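Local coordinates for YkuI protein (Bacillus subtilis, PDB 2BAS) that binds the second messenger cyclic di-GMP through its EAL domain and probably acts as a phosphodiesterase on it, at residues A[371-376]-A[389-394]; A[99-104]-A[136-141]. One frame throughout, in Å; residues are numbered along the deposited sequence.

Contact 1 of 2, residues A[371-376]-A[389-394]; sequences RPYFLE and FSDLYS
R371 turns the edge of its guanidinium to the hydroxyl of Y393, which lies almost in the guanidinium plane. NH2 of R371 gives a hydrogen bond to OH of Y393 at 2.9 Å, with a bent N-H...O angle of 134°. Because NH2 meets the hydroxyl, this is a bond at the end of the phenol and not a stack; toward the ring itself NH2 comes obliquely, neither over a face nor at an edge, and the two flat groups are inclined by 55°. The edge of the Y393 ring, in plane, faces OG of S390 and the backbone O of D391, themselves joined by a hydrogen bond. The Y373 ring has CB of P372 over one face, offset toward the rim; its CE2 comes within 4.3 Å of OD1 of D391, a loose contact.

The R371 chain bends at chi3 (75°), bringing NH2 to the hydroxyl, and the two side chains cross at about a right angle. The Y393 hydroxyl is shared, hydrogen-bonding T404 OG1 as well as R371. A phenylalanine in its place would probably keep the ring packing but leave R371 NH2 and T404 OG1 without their common mate.

D391 owes its charge pairing to the second subunit, through salt bridges to R224 and K225 of that chain; R224 of the second subunit also makes a cation-pi contact with Y393. The type II turn from R371 to F374 leads through Y373, the N-cap, into helix 374-384. The contact thus ties the start of this helix to strand 388-394, an outermost strand, within this chain, of the antiparallel sheet in the C-terminal domain, whose neighbour is strand 401-409.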
loop_
_atom_site.group_PDB
_atom_site.type_symbol
_atom_site.label_atom_id
_atom_site.label_comp_id
_atom_site.label_asym_id
_atom_site.label_seq_id
_atom_site.Cartn_x
_atom_site.Cartn_y
_atom_site.Cartn_z
ATOM N N ARG A 371 -12.045 -2.233 11.214
ATOM C CA ARG A 371 -10.610 -1.925 11.339
ATOM C C ARG A 371 -9.727 -3.074 10.837
ATOM O O ARG A 371 -9.982 -4.246 11.139
ATOM C CB ARG A 371 -10.230 -1.613 12.792
ATOM C CG ARG A 371 -10.574 -0.203 13.269
ATOM C CD ARG A 371 -10.257 0.023 14.735
ATOM N NE ARG A 371 -8.815 0.169 14.952
ATOM C CZ ARG A 371 -8.239 0.439 16.129
ATOM N NH1 ARG A 371 -8.977 0.603 17.229
ATOM N NH2 ARG A 371 -6.917 0.545 16.210
ATOM N N PRO A 372 -8.682 -2.752 10.065
ATOM C CA PRO A 372 -7.796 -3.808 9.574
ATOM C C PRO A 372 -7.218 -4.617 10.722
ATOM O O PRO A 372 -6.795 -4.026 11.735
ATOM C CB PRO A 372 -6.666 -3.026 8.893
ATOM C CG PRO A 372 -7.276 -1.706 8.536
ATOM C CD PRO A 372 -8.269 -1.412 9.601
ATOM N N TYR A 373 -7.201 -5.942 10.561
ATOM C CA TYR A 373 -6.607 -6.856 11.523
ATOM C C TYR A 373 -7.495 -7.197 12.731
ATOM O O TYR A 373 -7.123 -8.043 13.561
ATOM C CB TYR A 373 -5.307 -6.265 12.089
ATOM C CG TYR A 373 -4.214 -5.949 11.097
ATOM C CD1 TYR A 373 -3.869 -6.848 10.091
ATOM C CD2 TYR A 373 -3.489 -4.756 11.199
ATOM C CE1 TYR A 373 -2.861 -6.560 9.184
ATOM C CE2 TYR A 373 -2.474 -4.458 10.301
ATOM C CZ TYR A 373 -2.161 -5.369 9.301
ATOM O OH TYR A 373 -1.145 -5.088 8.408
ATOM N N PHE A 374 -8.640 -6.537 12.869
ATOM C CA PHE A 374 -9.410 -6.690 14.093
ATOM C C PHE A 374 -9.944 -8.123 14.335
ATOM O O PHE A 374 -9.754 -8.682 15.418
ATOM C CB PHE A 374 -10.525 -5.638 14.193
ATOM C CG PHE A 374 -11.240 -5.653 15.515
ATOM C CD1 PHE A 374 -10.871 -4.785 16.526
ATOM C CD2 PHE A 374 -12.275 -6.554 15.750
ATOM C CE1 PHE A 374 -11.516 -4.804 17.760
ATOM C CE2 PHE A 374 -12.930 -6.580 16.978
ATOM C CZ PHE A 374 -12.543 -5.702 17.983
ATOM N N LEU A 375 -10.602 -8.698 13.336
ATOM C CA LEU A 375 -11.163 -10.042 13.458
ATOM C C LEU A 375 -10.056 -11.102 13.412
ATOM O O LEU A 375 -10.182 -12.183 14.002
ATOM C CB LEU A 375 -12.226 -10.291 12.361
ATOM C CG LEU A 375 -13.542 -9.489 12.436
ATOM C CD1 LEU A 375 -14.466 -9.759 11.262
ATOM C CD2 LEU A 375 -14.307 -9.741 13.742
ATOM N N GLU A 376 -8.992 -10.772 12.685
ATOM C CA GLU A 376 -7.810 -11.611 12.529
ATOM C C GLU A 376 -7.161 -11.751 13.919
ATOM O O GLU A 376 -6.822 -12.852 14.344
ATOM C CB GLU A 376 -6.841 -10.948 11.523
ATOM C CG GLU A 376 -5.888 -11.882 10.756
ATOM C CD GLU A 376 -4.662 -11.143 10.102
ATOM O OE1 GLU A 376 -4.635 -10.986 8.845
ATOM O OE2 GLU A 376 -3.720 -10.727 10.848
ATOM N N PHE A 389 1.410 -7.019 20.993
ATOM C CA PHE A 389 1.491 -5.660 20.485
ATOM C C PHE A 389 1.094 -5.583 19.031
ATOM O O PHE A 389 1.508 -6.410 18.217
ATOM C CB PHE A 389 2.944 -5.146 20.525
ATOM C CG PHE A 389 3.425 -4.694 21.871
ATOM C CD1 PHE A 389 2.548 -4.252 22.843
ATOM C CD2 PHE A 389 4.785 -4.633 22.129
ATOM C CE1 PHE A 389 3.012 -3.819 24.083
ATOM C CE2 PHE A 389 5.262 -4.188 23.369
ATOM C CZ PHE A 389 4.369 -3.786 24.349
ATOM N N SER A 390 0.361 -4.542 18.675
ATOM C CA SER A 390 0.173 -4.235 17.266
ATOM C C SER A 390 1.473 -3.611 16.786
ATOM O O SER A 390 2.374 -3.341 17.589
ATOM C CB SER A 390 -0.960 -3.230 17.090
ATOM O OG SER A 390 -0.550 -1.928 17.462
ATOM N N ASP A 391 1.575 -3.375 15.485
ATOM C CA ASP A 391 2.671 -2.582 14.938
ATOM C C ASP A 391 2.367 -1.090 15.121
ATOM O O ASP A 391 1.297 -0.741 15.608
ATOM C CB ASP A 391 2.890 -2.900 13.457
ATOM C CG ASP A 391 1.632 -2.755 12.630
ATOM O OD1 ASP A 391 0.559 -3.272 13.043
ATOM O OD2 ASP A 391 1.721 -2.168 11.542
ATOM N N LEU A 392 3.323 -0.229 14.765
ATOM C CA LEU A 392 3.163 1.217 14.854
ATOM C C LEU A 392 2.126 1.707 13.871
ATOM O O LEU A 392 2.243 1.486 12.655
ATOM C CB LEU A 392 4.478 1.924 14.544
ATOM C CG LEU A 392 5.588 1.746 15.580
ATOM C CD1 LEU A 392 6.971 1.995 14.955
ATOM C CD2 LEU A 392 5.328 2.611 16.819
ATOM N N TYR A 393 1.120 2.386 14.395
ATOM C CA TYR A 393 0.130 3.040 13.561
ATOM C C TYR A 393 -0.317 4.361 14.194
ATOM O O TYR A 393 -0.060 4.617 15.369
ATOM C CB TYR A 393 -1.033 2.101 13.308
ATOM C CG TYR A 393 -1.960 1.918 14.480
ATOM C CD1 TYR A 393 -3.154 2.648 14.564
ATOM C CD2 TYR A 393 -1.669 1.004 15.485
ATOM C CE1 TYR A 393 -4.029 2.482 15.633
ATOM C CE2 TYR A 393 -2.553 0.818 16.563
ATOM C CZ TYR A 393 -3.725 1.567 16.624
ATOM O OH TYR A 393 -4.593 1.418 17.675
ATOM N N SER A 394 -0.988 5.203 13.421
ATOM C CA SER A 394 -1.342 6.547 13.894
ATOM C C SER A 394 -2.722 6.617 14.586
ATOM O O SER A 394 -3.740 6.230 14.001
ATOM C CB SER A 394 -1.263 7.513 12.724
ATOM O OG SER A 394 -1.586 8.820 13.133
#

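Contact 2 of 2, residues A[99-104]-A[136-141]; sequences RFLEAD and KGIELH
L101 meets K136 and I138 in the EAL domain's TIM-like beta/alpha barrel, at the N-terminal ends of parallel strands 108-112 and 143-147, where helix-to-strand loops gather. Here the end region of helix 82-100 lies beside the turn that follows helix 124-135. That turn is a Schellman motif: G137 leaves the helical path with positive phi (113°), where a side chain would jam against the carbonyl O of K136.

Apolar packing carries the contact. CD2 of L101 rests 3.7 Å from CG1 of I138, the two side chains meeting at a slant, and CB of F100 comes within 4.4 Å of CD1 of I138. The F100 ring itself leads away, toward F264 and strand 53-64; F100 and I138 are both buried and both pack on I109 of strand 108-112.

The charged end of K136 turns back to the preceding helix, 124-135, with a cation-pi contact to Y133 and a long, weak ion pair to E132. What it offers L101 is its aliphatic base and its backbone. With CG of L101 opposite its carbonyl carbon (chi1 -84°), the forked end spans both: CD1 lies 4.1 Å from CB of K136, while CD2 sits 3.5 Å from the carbonyl O of K136.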
loop_
_atom_site.group_PDB
_atom_site.type_symbol
_atom_site.label_atom_id
_atom_site.label_comp_id
_atom_site.label_asym_id
_atom_site.label_seq_id
_atom_site.Cartn_x
_atom_site.Cartn_y
_atom_site.Cartn_z
ATOM N N ARG A 99 26.953 -6.513 -28.282
ATOM C CA ARG A 99 27.823 -6.873 -27.161
ATOM C C ARG A 99 27.241 -8.034 -26.358
ATOM O O ARG A 99 27.970 -8.967 -26.013
ATOM C CB ARG A 99 28.111 -5.656 -26.270
ATOM C CG ARG A 99 28.952 -5.931 -25.028
ATOM C CD ARG A 99 30.347 -6.441 -25.349
ATOM N NE ARG A 99 30.805 -7.406 -24.344
ATOM C CZ ARG A 99 31.695 -7.155 -23.384
ATOM N NH1 ARG A 99 32.268 -5.959 -23.286
ATOM N NH2 ARG A 99 32.026 -8.111 -22.525
ATOM N N PHE A 100 25.934 -7.979 -26.083
ATOM C CA PHE A 100 25.229 -9.063 -25.384
ATOM C C PHE A 100 25.329 -10.415 -26.101
ATOM O O PHE A 100 25.491 -11.450 -25.446
ATOM C CB PHE A 100 23.756 -8.707 -25.137
ATOM C CG PHE A 100 23.526 -7.840 -23.923
ATOM C CD1 PHE A 100 23.273 -6.480 -24.056
ATOM C CD2 PHE A 100 23.556 -8.386 -22.645
ATOM C CE1 PHE A 100 23.054 -5.673 -22.929
ATOM C CE2 PHE A 100 23.336 -7.589 -21.514
ATOM C CZ PHE A 100 23.086 -6.233 -21.660
ATOM N N LEU A 101 25.249 -10.407 -27.434
ATOM C CA LEU A 101 25.366 -11.633 -28.237
ATOM C C LEU A 101 26.669 -12.407 -27.978
ATOM O O LEU A 101 26.788 -13.571 -28.362
ATOM C CB LEU A 101 25.245 -11.331 -29.739
ATOM C CG LEU A 101 23.907 -11.193 -30.476
ATOM C CD1 LEU A 101 24.181 -10.894 -31.947
ATOM C CD2 LEU A 101 23.042 -12.438 -30.355
ATOM N N GLU A 102 27.633 -11.751 -27.330
ATOM C CA GLU A 102 28.920 -12.364 -27.001
ATOM C C GLU A 102 28.972 -12.873 -25.562
ATOM O O GLU A 102 29.648 -13.857 -25.272
ATOM C CB GLU A 102 30.075 -11.381 -27.243
ATOM C CG GLU A 102 30.133 -10.771 -28.649
ATOM C CD GLU A 102 30.249 -11.803 -29.766
ATOM O OE1 GLU A 102 31.118 -12.704 -29.686
ATOM O OE2 GLU A 102 29.475 -11.695 -30.740
ATOM N N ALA A 103 28.253 -12.207 -24.667
ATOM C CA ALA A 103 28.263 -12.568 -23.247
ATOM C C ALA A 103 27.331 -13.731 -22.890
ATOM O O ALA A 103 26.812 -14.422 -23.764
ATOM C CB ALA A 103 27.944 -11.352 -22.402
ATOM N N ASP A 104 27.121 -13.921 -21.590
ATOM C CA ASP A 104 26.305 -15.009 -21.052
ATOM C C ASP A 104 24.850 -14.937 -21.520
ATOM O O ASP A 104 24.240 -13.867 -21.522
ATOM C CB ASP A 104 26.374 -15.003 -19.523
ATOM C CG ASP A 104 27.807 -14.941 -18.995
ATOM O OD1 ASP A 104 28.053 -15.481 -17.895
ATOM O OD2 ASP A 104 28.689 -14.362 -19.669
ATOM N N LYS A 136 18.835 -13.596 -34.149
ATOM C CA LYS A 136 20.279 -13.790 -33.967
ATOM C C LYS A 136 20.598 -14.607 -32.711
ATOM O O LYS A 136 21.761 -14.925 -32.449
ATOM C CB LYS A 136 21.012 -12.444 -33.948
ATOM C CG LYS A 136 20.813 -11.633 -35.208
ATOM C CD LYS A 136 21.472 -10.271 -35.125
ATOM C CE LYS A 136 21.435 -9.597 -36.495
ATOM N NZ LYS A 136 22.262 -8.359 -36.557
ATOM N N GLY A 137 19.567 -14.938 -31.935
ATOM C CA GLY A 137 19.727 -15.819 -30.780
ATOM C C GLY A 137 19.518 -15.246 -29.387
ATOM O O GLY A 137 19.982 -15.841 -28.415
ATOM N N ILE A 138 18.840 -14.100 -29.276
ATOM C CA ILE A 138 18.501 -13.531 -27.963
ATOM C C ILE A 138 17.019 -13.738 -27.658
ATOM O O ILE A 138 16.151 -13.109 -28.270
ATOM C CB ILE A 138 18.813 -12.016 -27.831
ATOM C CG1 ILE A 138 20.301 -11.727 -28.021
ATOM C CG2 ILE A 138 18.396 -11.522 -26.458
ATOM C CD1 ILE A 138 20.673 -10.251 -27.857
ATOM N N GLU A 139 16.743 -14.611 -26.697
ATOM C CA GLU A 139 15.377 -14.911 -26.296
ATOM C C GLU A 139 14.683 -13.651 -25.773
ATOM O O GLU A 139 15.229 -12.935 -24.932
ATOM C CB GLU A 139 15.378 -16.038 -25.260
ATOM C CG GLU A 139 15.951 -17.360 -25.797
ATOM C CD GLU A 139 16.159 -18.416 -24.719
ATOM O OE1 GLU A 139 15.792 -19.590 -24.953
ATOM O OE2 GLU A 139 16.686 -18.079 -23.636
ATOM N N LEU A 140 13.485 -13.382 -26.288
ATOM C CA LEU A 140 12.723 -12.176 -25.942
ATOM C C LEU A 140 12.468 -11.984 -24.448
ATOM O O LEU A 140 12.283 -10.849 -23.989
ATOM C CB LEU A 140 11.391 -12.140 -26.695
ATOM C CG LEU A 140 11.445 -11.976 -28.217
ATOM C CD1 LEU A 140 10.088 -12.267 -28.844
ATOM C CD2 LEU A 140 11.945 -10.589 -28.614
ATOM N N HIS A 141 12.466 -13.086 -23.698
ATOM C CA HIS A 141 12.198 -13.037 -22.264
ATOM C C HIS A 141 13.348 -12.412 -21.482
ATOM O O HIS A 141 13.245 -12.224 -20.278
ATOM C CB HIS A 141 11.821 -14.422 -21.700
ATOM C CG HIS A 141 12.949 -15.416 -21.671
ATOM N ND1 HIS A 141 12.956 -16.552 -22.448
ATOM C CD2 HIS A 141 14.089 -15.457 -20.939
ATOM C CE1 HIS A 141 14.055 -17.247 -22.207
ATOM N NE2 HIS A 141 14.762 -16.601 -21.297
#

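Overall arrangement
The two contacts lie in different domains, on opposite sides of the chain's centre, their own centres about 49 Å apart and their nearest atoms about 33 Å, and they share no helix or strand. Both are only partly buried and both involve a helix end, yet they differ in chemistry. Contact 1 joins a helix start to a strand outermost within this chain through a polar bond, and lies where the second subunit adds charged partners. Contact 2 joins the end region of one helix to the loop that follows another by aliphatic packing, grading from buried residues to the exposed lysine, and no other chain of the assembly touches it. Of these two, the polar one lies beside the subunit interface and the apolar one within the barrel domain.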